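Local coordinates for protein pyridoxine 4-oxidase (Mesorhizobium loti, PDB 4HA6) that oxidises pyridoxine at its 4-hydroxymethyl group with FAD as cofactor, as a member of the GMC oxidoreductase family, at residues I247-G252 / P257-R262; V5-G10 / R229-V234; A459-N464 / L473-A478. One frame throughout, in Å; residues are numbered along the deposited sequence.

How the contacts relate
The three contacts reach one five-stranded parallel sheet of the FAD-binding domain, where strand 246-249 lies between strands 4-7 and 473-475. Along the chain, both segments of contact 2 precede contact 1, and contact 3 comes last. The centre of contact 1 is about 9 Å from that of contact 2 and about 10 Å from that of contact 3, while contacts 2 and 3 have centres about 16 Å apart and do not touch. Backbone hydrogen bonds join neighbouring strands: V7 N meets V248 O at 2.9 Å and L249 N meets F474 O at 2.8 Å. Loops leaving all three strands converge on FAD, so distant sequence parts share one cofactor site.

Contact 1: residues I247-G252 / P257-R262; sequences IVLCAG and PALLMR. With FAD (flavin-adenine dinucleotide), chain B.
G252 and P257 are the nearest CA pair, 8.2 Å apart, where strand 246-249 has given way to a short turn and helix 252-262 lies beside it. G252 O rests against the ring carbon P257 CD at 3.6 Å. On the strand itself, L249 points toward the helix and splits its two methyls between successive leucines: CD1 meets L260 CD2 at 3.6 Å, and CD2 meets L259 CD2 at 3.8 Å. Both leucines run slantwise across L249. L259 turns CG away from its backbone N (chi1 174°) and L260 turns it away from the carbonyl carbon (chi1 -65°), and from these two settings both deliver a CD2 methyl to the strand. This strand-turn-helix unit belongs to the Rossmann-type FAD-binding fold, and its turn borders the cofactor. C250 O and A251 O approach FAD C5B, and A251 CB lies 3.6 Å from adenine N7A. G252, with a positive phi of 89°, brings its CA to 3.7 Å from the bridging oxygen FAD O3P. On the helix, the bent chain of R262 places NH2 3.7 Å from FAD N6A, which lies at the edge of the guanidinium near its plane; R262 NE is hydrogen-bonded to R219 O.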
loop_
_atom_site.group_PDB
_atom_site.type_symbol
_atom_site.label_atom_id
_atom_site.label_comp_id
_atom_site.label_asym_id
_atom_site.label_seq_id
_atom_site.Cartn_x
_atom_site.Cartn_y
_atom_site.Cartn_z
ATOM N N ILE A 247 -5.423 -18.323 14.122
ATOM C CA ILE A 247 -5.692 -16.881 14.089
ATOM C C ILE A 247 -4.785 -16.233 13.039
ATOM O O ILE A 247 -3.563 -16.407 13.063
ATOM C CB ILE A 247 -5.462 -16.189 15.464
ATOM C CG1 ILE A 247 -6.423 -16.731 16.538
ATOM C CG2 ILE A 247 -5.624 -14.664 15.332
ATOM C CD1 ILE A 247 -5.988 -18.078 17.169
ATOM N N VAL A 248 -5.392 -15.517 12.104
ATOM C CA VAL A 248 -4.649 -14.816 11.069
ATOM C C VAL A 248 -4.891 -13.340 11.272
ATOM O O VAL A 248 -6.044 -12.908 11.307
ATOM C CB VAL A 248 -5.146 -15.188 9.654
ATOM C CG1 VAL A 248 -4.325 -14.468 8.591
ATOM C CG2 VAL A 248 -5.073 -16.690 9.443
ATOM N N LEU A 249 -3.808 -12.571 11.413
ATOM C CA LEU A 249 -3.899 -11.113 11.533
ATOM C C LEU A 249 -3.816 -10.453 10.160
ATOM O O LEU A 249 -2.832 -10.650 9.417
ATOM C CB LEU A 249 -2.779 -10.570 12.415
ATOM C CG LEU A 249 -2.731 -11.053 13.859
ATOM C CD1 LEU A 249 -1.883 -10.087 14.687
ATOM C CD2 LEU A 249 -4.142 -11.155 14.439
ATOM N N CYS A 250 -4.837 -9.660 9.838
ATOM C CA CYS A 250 -4.866 -8.896 8.599
ATOM C C CYS A 250 -5.251 -7.450 8.906
ATOM O O CYS A 250 -5.951 -6.803 8.128
ATOM C CB CYS A 250 -5.885 -9.503 7.637
ATOM S SG CYS A 250 -5.508 -11.221 7.162
ATOM N N ALA A 251 -4.801 -6.952 10.051
ATOM C CA ALA A 251 -5.143 -5.607 10.488
ATOM C C ALA A 251 -4.278 -4.511 9.825
ATOM O O ALA A 251 -4.478 -3.317 10.083
ATOM C CB ALA A 251 -5.042 -5.525 12.001
ATOM N N GLY A 252 -3.321 -4.896 8.980
ATOM C CA GLY A 252 -2.543 -3.897 8.249
ATOM C C GLY A 252 -1.278 -3.392 8.946
ATOM O O GLY A 252 -1.001 -3.737 10.092
ATOM N N PRO A 257 0.782 -4.723 14.149
ATOM C CA PRO A 257 1.736 -4.633 15.263
ATOM C C PRO A 257 1.088 -4.089 16.543
ATOM O O PRO A 257 1.446 -4.536 17.645
ATOM C CB PRO A 257 2.809 -3.663 14.745
ATOM C CG PRO A 257 2.172 -2.901 13.630
ATOM C CD PRO A 257 1.185 -3.874 13.010
ATOM N N ALA A 258 0.156 -3.145 16.417
ATOM C CA ALA A 258 -0.492 -2.595 17.609
ATOM C C ALA A 258 -1.231 -3.681 18.390
ATOM O O ALA A 258 -1.182 -3.713 19.622
ATOM C CB ALA A 258 -1.442 -1.462 17.241
ATOM N N LEU A 259 -1.936 -4.557 17.678
ATOM C CA LEU A 259 -2.670 -5.628 18.345
ATOM C C LEU A 259 -1.698 -6.528 19.075
ATOM O O LEU A 259 -1.958 -6.939 20.212
ATOM C CB LEU A 259 -3.484 -6.450 17.343
ATOM C CG LEU A 259 -4.187 -7.681 17.927
ATOM C CD1 LEU A 259 -5.030 -7.323 19.173
ATOM C CD2 LEU A 259 -5.037 -8.364 16.865
ATOM N N LEU A 260 -0.580 -6.847 18.427
ATOM C CA LEU A 260 0.420 -7.712 19.059
ATOM C C LEU A 260 0.985 -7.060 20.331
ATOM O O LEU A 260 1.105 -7.727 21.381
ATOM C CB LEU A 260 1.523 -8.103 18.068
ATOM C CG LEU A 260 1.056 -8.966 16.882
ATOM C CD1 LEU A 260 2.140 -9.090 15.832
ATOM C CD2 LEU A 260 0.598 -10.358 17.342
ATOM N N MET A 261 1.278 -5.760 20.264
ATOM C CA MET A 261 1.819 -5.067 21.437
ATOM C C MET A 261 0.801 -4.969 22.588
ATOM O O MET A 261 1.136 -5.249 23.749
ATOM C CB MET A 261 2.397 -3.700 21.049
ATOM C CG MET A 261 3.590 -3.787 20.089
ATOM S SD MET A 261 4.334 -2.161 19.720
ATOM C CE MET A 261 3.396 -1.626 18.268
ATOM N N ARG A 262 -0.443 -4.602 22.267
ATOM C CA ARG A 262 -1.537 -4.614 23.254
ATOM C C ARG A 262 -1.680 -5.982 23.936
ATOM O O ARG A 262 -2.137 -6.058 25.076
ATOM C CB ARG A 262 -2.884 -4.209 22.613
ATOM C CG ARG A 262 -3.072 -2.700 22.414
ATOM C CD ARG A 262 -4.526 -2.324 22.076
ATOM N NE ARG A 262 -5.146 -3.238 21.110
ATOM C CZ ARG A 262 -5.170 -3.044 19.791
ATOM N NH1 ARG A 262 -4.613 -1.961 19.257
ATOM N NH2 ARG A 262 -5.753 -3.934 18.995
HETATM P PA FAD B . -5.954 -2.788 5.016
HETATM O O1A FAD B . -6.528 -2.993 3.621
HETATM O O2A FAD B . -5.715 -1.384 5.497
HETATM O O5B FAD B . -6.940 -3.553 6.046
HETATM C C5B FAD B . -6.894 -3.414 7.463
HETATM C C4B FAD B . -8.308 -3.717 7.939
HETATM O O4B FAD B . -8.322 -4.231 9.275
HETATM C C3B FAD B . -9.158 -2.453 7.947
HETATM O O3B FAD B . -10.414 -2.801 7.341
HETATM C C2B FAD B . -9.327 -2.108 9.425
HETATM O O2B FAD B . -10.584 -1.452 9.674
HETATM C C1B FAD B . -9.236 -3.476 10.094
HETATM N N9A FAD B . -8.688 -3.471 11.483
HETATM C C8A FAD B . -7.617 -2.779 11.930
HETATM N N7A FAD B . -7.399 -3.040 13.247
HETATM C C5A FAD B . -8.338 -3.921 13.667
HETATM C C6A FAD B . -8.672 -4.612 14.940
HETATM N N6A FAD B . -7.926 -4.411 16.072
HETATM N N1A FAD B . -9.744 -5.456 14.937
HETATM C C2A FAD B . -10.479 -5.673 13.827
HETATM N N3A FAD B . -10.218 -5.075 12.642
HETATM C C4A FAD B . -9.180 -4.203 12.496
HETATM N N1 FAD B . -2.155 0.653 -3.243
HETATM C C2 FAD B . -2.021 0.391 -4.557
HETATM O O2 FAD B . -1.413 -0.647 -4.898
HETATM N N3 FAD B . -2.491 1.217 -5.511
HETATM C C4 FAD B . -3.146 2.354 -5.218
HETATM O O4 FAD B . -3.567 3.122 -6.122
HETATM C C4X FAD B . -3.333 2.709 -3.793
HETATM N N5 FAD B . -3.963 3.839 -3.409
HETATM C C5X FAD B . -4.137 4.130 -2.096
HETATM C C6 FAD B . -4.799 5.294 -1.712
HETATM C C7 FAD B . -4.984 5.589 -0.364
HETATM C C7M FAD B . -5.705 6.852 0.035
HETATM C C8 FAD B . -4.474 4.653 0.677
HETATM C C8M FAD B . -4.670 4.979 2.133
HETATM C C9 FAD B . -3.812 3.484 0.304
HETATM C C9A FAD B . -3.624 3.201 -1.049
HETATM N N10 FAD B . -2.955 2.027 -1.437
HETATM C C10 FAD B . -2.793 1.758 -2.804
HETATM C "C1'" FAD B . -2.431 1.105 -0.422
HETATM C "C2'" FAD B . -3.265 -0.157 -0.280
HETATM O "O2'" FAD B . -4.661 0.176 -0.229
HETATM C "C3'" FAD B . -2.826 -0.836 1.019
HETATM O "O3'" FAD B . -1.397 -0.982 0.994
HETATM C "C4'" FAD B . -3.488 -2.192 1.192
HETATM O "O4'" FAD B . -4.913 -2.001 1.148
HETATM C "C5'" FAD B . -3.065 -2.859 2.505
HETATM O "O5'" FAD B . -4.016 -3.876 2.813
HETATM P P FAD B . -3.920 -4.652 4.210
HETATM O O1P FAD B . -4.760 -5.922 4.168
HETATM O O2P FAD B . -2.469 -4.739 4.640
HETATM O O3P FAD B . -4.586 -3.599 5.220
#

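Contact 2: residues V5-G10 / R229-V234; sequences VIVGGG and RSLEVV. With FAD (flavin-adenine dinucleotide), chain B.
V5 and V7, alternate residues on strand 4-7 of the Rossmann-type sheet, both turn their side chains toward L231 of strand 227-235, the middle strand of a three-stranded antiparallel sheet. The strands are well separated, V5 and L231 having CA atoms 9.0 Å apart, and the two sheets meet through methyl groups. L231 does the touching with one branch: its CD2 lies 3.7 Å from V5 CG1 and 3.5 Å from V7 CG2. That methyl reaches both valines because V5 and V7 point to the same side of their strand. The leucine and each valine run past one another in opposite directions. With its CG turned away from the carbonyl carbon (chi1 -54°), L231 carries that branch across the gap. V7 divides its methyls between two partners. Its chi1 of 179° leaves CG1 anti to the backbone N, and this methyl approaches adenine atom N1A of FAD at 3.8 Å, while CG2 serves L231; a single valine thus joins the sheet-to-sheet packing to the cofactor pocket. V218, on strand 217-224, touches both V7 and L231, and L29 and I31 of the next parallel strand pack on V5. Near the start of strand 227-235, R229 and S230 both face K222 in a classic beta bulge.

Beyond V7 the chain enters a glycine-rich turn that fits the GxGxxG pattern, with G10 at the N-cap of helix 11-20. The turn follows the adenosine and diphosphate side of FAD closely with bare backbone. G9 N is hydrogen-bonded to E32 OE1, whose partner oxygen OE2 binds FAD. G8, at a positive phi of 104°, sets its CA 3.2 Å from the ribose oxygen O4B, and G10 CA comes within 3.3 Å of FAD O5B.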
loop_
_atom_site.group_PDB
_atom_site.type_symbol
_atom_site.label_atom_id
_atom_site.label_comp_id
_atom_site.label_asym_id
_atom_site.label_seq_id
_atom_site.Cartn_x
_atom_site.Cartn_y
_atom_site.Cartn_z
ATOM N N VAL A 5 -9.961 -17.701 12.663
ATOM C CA VAL A 5 -10.442 -16.333 12.807
ATOM C C VAL A 5 -9.515 -15.371 12.067
ATOM O O VAL A 5 -8.299 -15.390 12.275
ATOM C CB VAL A 5 -10.552 -15.921 14.284
ATOM C CG1 VAL A 5 -10.680 -14.416 14.397
ATOM C CG2 VAL A 5 -11.749 -16.603 14.927
ATOM N N ILE A 6 -10.092 -14.541 11.199
ATOM C CA ILE A 6 -9.338 -13.508 10.484
ATOM C C ILE A 6 -9.617 -12.142 11.105
ATOM O O ILE A 6 -10.783 -11.706 11.197
ATOM C CB ILE A 6 -9.694 -13.483 8.967
ATOM C CG1 ILE A 6 -9.491 -14.869 8.342
ATOM C CG2 ILE A 6 -8.886 -12.441 8.221
ATOM C CD1 ILE A 6 -10.154 -15.019 6.975
ATOM N N VAL A 7 -8.551 -11.464 11.532
ATOM C CA VAL A 7 -8.692 -10.167 12.184
ATOM C C VAL A 7 -8.410 -9.052 11.181
ATOM O O VAL A 7 -7.266 -8.859 10.757
ATOM C CB VAL A 7 -7.739 -10.027 13.387
ATOM C CG1 VAL A 7 -7.885 -8.643 14.032
ATOM C CG2 VAL A 7 -7.994 -11.139 14.409
ATOM N N GLY A 8 -9.450 -8.315 10.802
ATOM C CA GLY A 8 -9.304 -7.247 9.832
ATOM C C GLY A 8 -9.826 -7.635 8.460
ATOM O O GLY A 8 -9.244 -8.508 7.801
ATOM N N GLY A 9 -10.909 -6.975 8.032
ATOM C CA GLY A 9 -11.548 -7.250 6.756
ATOM C C GLY A 9 -11.149 -6.288 5.645
ATOM O O GLY A 9 -12.015 -5.743 4.952
ATOM N N GLY A 10 -9.844 -6.088 5.464
ATOM C CA GLY A 10 -9.347 -5.140 4.482
ATOM C C GLY A 10 -8.986 -5.848 3.186
ATOM O O GLY A 10 -9.715 -6.722 2.730
ATOM N N ARG A 229 -5.187 -18.654 22.417
ATOM C CA ARG A 229 -6.335 -19.468 22.808
ATOM C C ARG A 229 -7.644 -18.778 22.456
ATOM O O ARG A 229 -8.604 -19.419 21.997
ATOM C CB ARG A 229 -6.263 -19.797 24.302
ATOM C CG ARG A 229 -7.494 -20.500 24.865
ATOM C CD ARG A 229 -7.334 -20.726 26.362
ATOM N NE ARG A 229 -8.496 -21.358 26.992
ATOM C CZ ARG A 229 -9.355 -20.719 27.784
ATOM N NH1 ARG A 229 -9.193 -19.426 28.035
ATOM N NH2 ARG A 229 -10.378 -21.369 28.327
ATOM N N SER A 230 -7.682 -17.466 22.652
ATOM C CA SER A 230 -8.881 -16.702 22.346
ATOM C C SER A 230 -8.549 -15.263 21.971
ATOM O O SER A 230 -7.403 -14.822 22.104
ATOM C CB SER A 230 -9.833 -16.710 23.544
ATOM O OG SER A 230 -9.276 -15.999 24.636
ATOM N N LEU A 231 -9.570 -14.542 21.506
ATOM C CA LEU A 231 -9.468 -13.128 21.160
ATOM C C LEU A 231 -10.499 -12.350 21.949
ATOM O O LEU A 231 -11.649 -12.783 22.056
ATOM C CB LEU A 231 -9.763 -12.900 19.673
ATOM C CG LEU A 231 -9.008 -13.668 18.600
ATOM C CD1 LEU A 231 -9.625 -15.047 18.418
ATOM C CD2 LEU A 231 -9.050 -12.885 17.310
ATOM N N GLU A 232 -10.104 -11.199 22.483
ATOM C CA GLU A 232 -11.048 -10.296 23.132
ATOM C C GLU A 232 -11.548 -9.326 22.084
ATOM O O GLU A 232 -10.756 -8.586 21.473
ATOM C CB GLU A 232 -10.375 -9.532 24.281
ATOM C CG GLU A 232 -11.291 -8.531 24.974
ATOM C CD GLU A 232 -10.549 -7.638 25.961
ATOM O OE1 GLU A 232 -9.418 -7.206 25.643
ATOM O OE2 GLU A 232 -11.099 -7.365 27.052
ATOM N N VAL A 233 -12.855 -9.334 21.858
ATOM C CA VAL A 233 -13.439 -8.471 20.838
ATOM C C VAL A 233 -14.307 -7.394 21.477
ATOM O O VAL A 233 -15.142 -7.683 22.333
ATOM C CB VAL A 233 -14.240 -9.273 19.816
ATOM C CG1 VAL A 233 -14.806 -8.343 18.748
ATOM C CG2 VAL A 233 -13.343 -10.320 19.185
ATOM N N VAL A 234 -14.082 -6.154 21.065
ATOM C CA VAL A 234 -14.786 -5.006 21.609
ATOM C C VAL A 234 -15.740 -4.430 20.557
ATOM O O VAL A 234 -15.321 -3.985 19.474
ATOM C CB VAL A 234 -13.788 -3.928 22.056
ATOM C CG1 VAL A 234 -14.527 -2.716 22.582
ATOM C CG2 VAL A 234 -12.829 -4.498 23.125
HETATM P PA FAD B . -5.954 -2.788 5.016
HETATM O O1A FAD B . -6.528 -2.993 3.621
HETATM O O2A FAD B . -5.715 -1.384 5.497
HETATM O O5B FAD B . -6.940 -3.553 6.046
HETATM C C5B FAD B . -6.894 -3.414 7.463
HETATM C C4B FAD B . -8.308 -3.717 7.939
HETATM O O4B FAD B . -8.322 -4.231 9.275
HETATM C C3B FAD B . -9.158 -2.453 7.947
HETATM O O3B FAD B . -10.414 -2.801 7.341
HETATM C C2B FAD B . -9.327 -2.108 9.425
HETATM O O2B FAD B . -10.584 -1.452 9.674
HETATM C C1B FAD B . -9.236 -3.476 10.094
HETATM N N9A FAD B . -8.688 -3.471 11.483
HETATM C C8A FAD B . -7.617 -2.779 11.930
HETATM N N7A FAD B . -7.399 -3.040 13.247
HETATM C C5A FAD B . -8.338 -3.921 13.667
HETATM C C6A FAD B . -8.672 -4.612 14.940
HETATM N N6A FAD B . -7.926 -4.411 16.072
HETATM N N1A FAD B . -9.744 -5.456 14.937
HETATM C C2A FAD B . -10.479 -5.673 13.827
HETATM N N3A FAD B . -10.218 -5.075 12.642
HETATM C C4A FAD B . -9.180 -4.203 12.496
HETATM N N1 FAD B . -2.155 0.653 -3.243
HETATM C C2 FAD B . -2.021 0.391 -4.557
HETATM O O2 FAD B . -1.413 -0.647 -4.898
HETATM N N3 FAD B . -2.491 1.217 -5.511
HETATM C C4 FAD B . -3.146 2.354 -5.218
HETATM O O4 FAD B . -3.567 3.122 -6.122
HETATM C C4X FAD B . -3.333 2.709 -3.793
HETATM N N5 FAD B . -3.963 3.839 -3.409
HETATM C C5X FAD B . -4.137 4.130 -2.096
HETATM C C6 FAD B . -4.799 5.294 -1.712
HETATM C C7 FAD B . -4.984 5.589 -0.364
HETATM C C7M FAD B . -5.705 6.852 0.035
HETATM C C8 FAD B . -4.474 4.653 0.677
HETATM C C8M FAD B . -4.670 4.979 2.133
HETATM C C9 FAD B . -3.812 3.484 0.304
HETATM C C9A FAD B . -3.624 3.201 -1.049
HETATM N N10 FAD B . -2.955 2.027 -1.437
HETATM C C10 FAD B . -2.793 1.758 -2.804
HETATM C "C1'" FAD B . -2.431 1.105 -0.422
HETATM C "C2'" FAD B . -3.265 -0.157 -0.280
HETATM O "O2'" FAD B . -4.661 0.176 -0.229
HETATM C "C3'" FAD B . -2.826 -0.836 1.019
HETATM O "O3'" FAD B . -1.397 -0.982 0.994
HETATM C "C4'" FAD B . -3.488 -2.192 1.192
HETATM O "O4'" FAD B . -4.913 -2.001 1.148
HETATM C "C5'" FAD B . -3.065 -2.859 2.505
HETATM O "O5'" FAD B . -4.016 -3.876 2.813
HETATM P P FAD B . -3.920 -4.652 4.210
HETATM O O1P FAD B . -4.760 -5.922 4.168
HETATM O O2P FAD B . -2.469 -4.739 4.640
HETATM O O3P FAD B . -4.586 -3.599 5.220
#

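Contact 3: residues A459-N464 / L473-A478; sequences AVVDAN and LFVVDA. With FAD (flavin-adenine dinucleotide), chain B.
Strand 473-475 forms one margin of the five-stranded parallel sheet of the FAD-binding fold, and the loop 459-464 packs beside it, most closely at V461 and V475, whose CA atoms are 7.2 Å apart. These two valines point toward each other and cross at about a right angle. V461 CG1 does the touching, 3.9 Å from V475 CG2, and reaches V475 CB as well; a chi1 of -60° puts this branch, the one that meets V475, anti to the carbonyl carbon. Further along the loop, N464 O approaches the edge of the F474 ring near its plane, 4.1 Å from CD1; the same oxygen is hydrogen-bonded to Q503 NE2. The loop is shaped here by an Asx turn in which D462 OD1 accepts from N464 N at 2.9 Å. The N-H lies well above the carboxylate plane and the bond is bent, 130° at the hydrogen. D462 OD2 also forms a salt bridge with R466. The ring of F474 meets that of F500, its plane inclined to it, joining the strand to helix 490-506.

Past the strand, the chain reaches the cofactor. D477 OD2 takes hydrogen bonds from S256 OG and G252 N, tying this turn to the region where strand 246-249 passes into helix 252-262, and A478 N donates a nearly straight bond of 3.1 Å (166°) to the FAD phosphate oxygen O2P.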
loop_
_atom_site.group_PDB
_atom_site.type_symbol
_atom_site.label_atom_id
_atom_site.label_comp_id
_atom_site.label_asym_id
_atom_site.label_seq_id
_atom_site.Cartn_x
_atom_site.Cartn_y
_atom_site.Cartn_z
ATOM N N ALA A 459 13.348 -12.057 13.249
ATOM C CA ALA A 459 12.262 -11.699 12.335
ATOM C C ALA A 459 10.935 -11.926 13.053
ATOM O O ALA A 459 10.857 -12.770 13.960
ATOM C CB ALA A 459 12.317 -12.557 11.083
ATOM N N VAL A 460 9.890 -11.197 12.668
ATOM C CA VAL A 460 8.591 -11.383 13.329
ATOM C C VAL A 460 7.851 -12.623 12.854
ATOM O O VAL A 460 7.312 -13.385 13.685
ATOM C CB VAL A 460 7.715 -10.139 13.269
ATOM C CG1 VAL A 460 6.354 -10.390 13.975
ATOM C CG2 VAL A 460 8.439 -8.985 13.928
ATOM N N VAL A 461 7.835 -12.844 11.536
ATOM C CA VAL A 461 7.295 -14.089 10.998
ATOM C C VAL A 461 8.315 -14.835 10.150
ATOM O O VAL A 461 9.305 -14.250 9.678
ATOM C CB VAL A 461 5.994 -13.880 10.202
ATOM C CG1 VAL A 461 4.948 -13.265 11.098
ATOM C CG2 VAL A 461 6.233 -12.983 8.973
ATOM N N ASP A 462 8.103 -16.141 10.006
ATOM C CA ASP A 462 8.967 -16.940 9.154
ATOM C C ASP A 462 8.413 -16.878 7.743
ATOM O O ASP A 462 7.498 -16.094 7.486
ATOM C CB ASP A 462 9.113 -18.390 9.666
ATOM C CG ASP A 462 7.785 -19.170 9.716
ATOM O OD1 ASP A 462 6.771 -18.771 9.102
ATOM O OD2 ASP A 462 7.757 -20.229 10.380
ATOM N N ALA A 463 8.930 -17.722 6.853
ATOM C CA ALA A 463 8.578 -17.679 5.438
ATOM C C ALA A 463 7.159 -18.164 5.201
ATOM O O ALA A 463 6.580 -17.915 4.142
ATOM C CB ALA A 463 9.564 -18.507 4.628
ATOM N N ASN A 464 6.614 -18.875 6.180
ATOM C CA ASN A 464 5.239 -19.354 6.126
ATOM C C ASN A 464 4.261 -18.357 6.741
ATOM O O ASN A 464 3.043 -18.623 6.802
ATOM C CB ASN A 464 5.121 -20.704 6.850
ATOM C CG ASN A 464 5.875 -21.814 6.137
ATOM O OD1 ASN A 464 5.729 -21.998 4.932
ATOM N ND2 ASN A 464 6.701 -22.543 6.876
ATOM N N LEU A 473 -0.545 -18.675 15.217
ATOM C CA LEU A 473 -0.787 -17.275 14.865
ATOM C C LEU A 473 -0.013 -16.860 13.623
ATOM O O LEU A 473 1.206 -17.021 13.546
ATOM C CB LEU A 473 -0.436 -16.359 16.046
ATOM C CG LEU A 473 -0.503 -14.841 15.849
ATOM C CD1 LEU A 473 -1.909 -14.384 15.558
ATOM C CD2 LEU A 473 0.027 -14.145 17.092
ATOM N N PHE A 474 -0.728 -16.298 12.654
ATOM C CA PHE A 474 -0.111 -15.884 11.402
ATOM C C PHE A 474 -0.345 -14.387 11.164
ATOM O O PHE A 474 -1.310 -13.812 11.681
ATOM C CB PHE A 474 -0.651 -16.748 10.252
ATOM C CG PHE A 474 -0.530 -18.236 10.515
ATOM C CD1 PHE A 474 0.563 -18.955 10.038
ATOM C CD2 PHE A 474 -1.489 -18.903 11.278
ATOM C CE1 PHE A 474 0.694 -20.320 10.299
ATOM C CE2 PHE A 474 -1.367 -20.267 11.537
ATOM C CZ PHE A 474 -0.276 -20.969 11.044
ATOM N N VAL A 475 0.566 -13.748 10.437
ATOM C CA VAL A 475 0.409 -12.342 10.073
ATOM C C VAL A 475 0.412 -12.261 8.546
ATOM O O VAL A 475 1.406 -12.598 7.898
ATOM C CB VAL A 475 1.510 -11.464 10.676
ATOM C CG1 VAL A 475 1.239 -10.011 10.343
ATOM C CG2 VAL A 475 1.591 -11.665 12.214
ATOM N N VAL A 476 -0.725 -11.889 7.964
ATOM C CA VAL A 476 -0.864 -11.952 6.518
ATOM C C VAL A 476 -1.435 -10.649 5.985
ATOM O O VAL A 476 -2.636 -10.562 5.706
ATOM C CB VAL A 476 -1.744 -13.152 6.075
ATOM C CG1 VAL A 476 -1.727 -13.293 4.566
ATOM C CG2 VAL A 476 -1.223 -14.425 6.693
ATOM N N ASP A 477 -0.559 -9.641 5.860
ATOM C CA ASP A 477 -0.902 -8.333 5.302
ATOM C C ASP A 477 0.376 -7.556 4.955
ATOM O O ASP A 477 1.470 -8.139 4.915
ATOM C CB ASP A 477 -1.799 -7.537 6.263
ATOM C CG ASP A 477 -1.168 -7.342 7.634
ATOM O OD1 ASP A 477 0.084 -7.202 7.715
ATOM O OD2 ASP A 477 -1.930 -7.335 8.634
ATOM N N ALA A 478 0.257 -6.246 4.733
ATOM C CA ALA A 478 1.406 -5.446 4.304
ATOM C C ALA A 478 2.503 -5.393 5.351
ATOM O O ALA A 478 3.640 -5.058 5.031
ATOM C CB ALA A 478 0.983 -4.022 3.927
HETATM P PA FAD B . -5.954 -2.788 5.016
HETATM O O1A FAD B . -6.528 -2.993 3.621
HETATM O O2A FAD B . -5.715 -1.384 5.497
HETATM O O5B FAD B . -6.940 -3.553 6.046
HETATM C C5B FAD B . -6.894 -3.414 7.463
HETATM C C4B FAD B . -8.308 -3.717 7.939
HETATM O O4B FAD B . -8.322 -4.231 9.275
HETATM C C3B FAD B . -9.158 -2.453 7.947
HETATM O O3B FAD B . -10.414 -2.801 7.341
HETATM C C2B FAD B . -9.327 -2.108 9.425
HETATM O O2B FAD B . -10.584 -1.452 9.674
HETATM C C1B FAD B . -9.236 -3.476 10.094
HETATM N N9A FAD B . -8.688 -3.471 11.483
HETATM C C8A FAD B . -7.617 -2.779 11.930
HETATM N N7A FAD B . -7.399 -3.040 13.247
HETATM C C5A FAD B . -8.338 -3.921 13.667
HETATM C C6A FAD B . -8.672 -4.612 14.940
HETATM N N6A FAD B . -7.926 -4.411 16.072
HETATM N N1A FAD B . -9.744 -5.456 14.937
HETATM C C2A FAD B . -10.479 -5.673 13.827
HETATM N N3A FAD B . -10.218 -5.075 12.642
HETATM C C4A FAD B . -9.180 -4.203 12.496
HETATM N N1 FAD B . -2.155 0.653 -3.243
HETATM C C2 FAD B . -2.021 0.391 -4.557
HETATM O O2 FAD B . -1.413 -0.647 -4.898
HETATM N N3 FAD B . -2.491 1.217 -5.511
HETATM C C4 FAD B . -3.146 2.354 -5.218
HETATM O O4 FAD B . -3.567 3.122 -6.122
HETATM C C4X FAD B . -3.333 2.709 -3.793
HETATM N N5 FAD B . -3.963 3.839 -3.409
HETATM C C5X FAD B . -4.137 4.130 -2.096
HETATM C C6 FAD B . -4.799 5.294 -1.712
HETATM C C7 FAD B . -4.984 5.589 -0.364
HETATM C C7M FAD B . -5.705 6.852 0.035
HETATM C C8 FAD B . -4.474 4.653 0.677
HETATM C C8M FAD B . -4.670 4.979 2.133
HETATM C C9 FAD B . -3.812 3.484 0.304
HETATM C C9A FAD B . -3.624 3.201 -1.049
HETATM N N10 FAD B . -2.955 2.027 -1.437
HETATM C C10 FAD B . -2.793 1.758 -2.804
HETATM C "C1'" FAD B . -2.431 1.105 -0.422
HETATM C "C2'" FAD B . -3.265 -0.157 -0.280
HETATM O "O2'" FAD B . -4.661 0.176 -0.229
HETATM C "C3'" FAD B . -2.826 -0.836 1.019
HETATM O "O3'" FAD B . -1.397 -0.982 0.994
HETATM C "C4'" FAD B . -3.488 -2.192 1.192
HETATM O "O4'" FAD B . -4.913 -2.001 1.148
HETATM C "C5'" FAD B . -3.065 -2.859 2.505
HETATM O "O5'" FAD B . -4.016 -3.876 2.813
HETATM P P FAD B . -3.920 -4.652 4.210
HETATM O O1P FAD B . -4.760 -5.922 4.168
HETATM O O2P FAD B . -2.469 -4.739 4.640
HETATM O O3P FAD B . -4.586 -3.599 5.220
#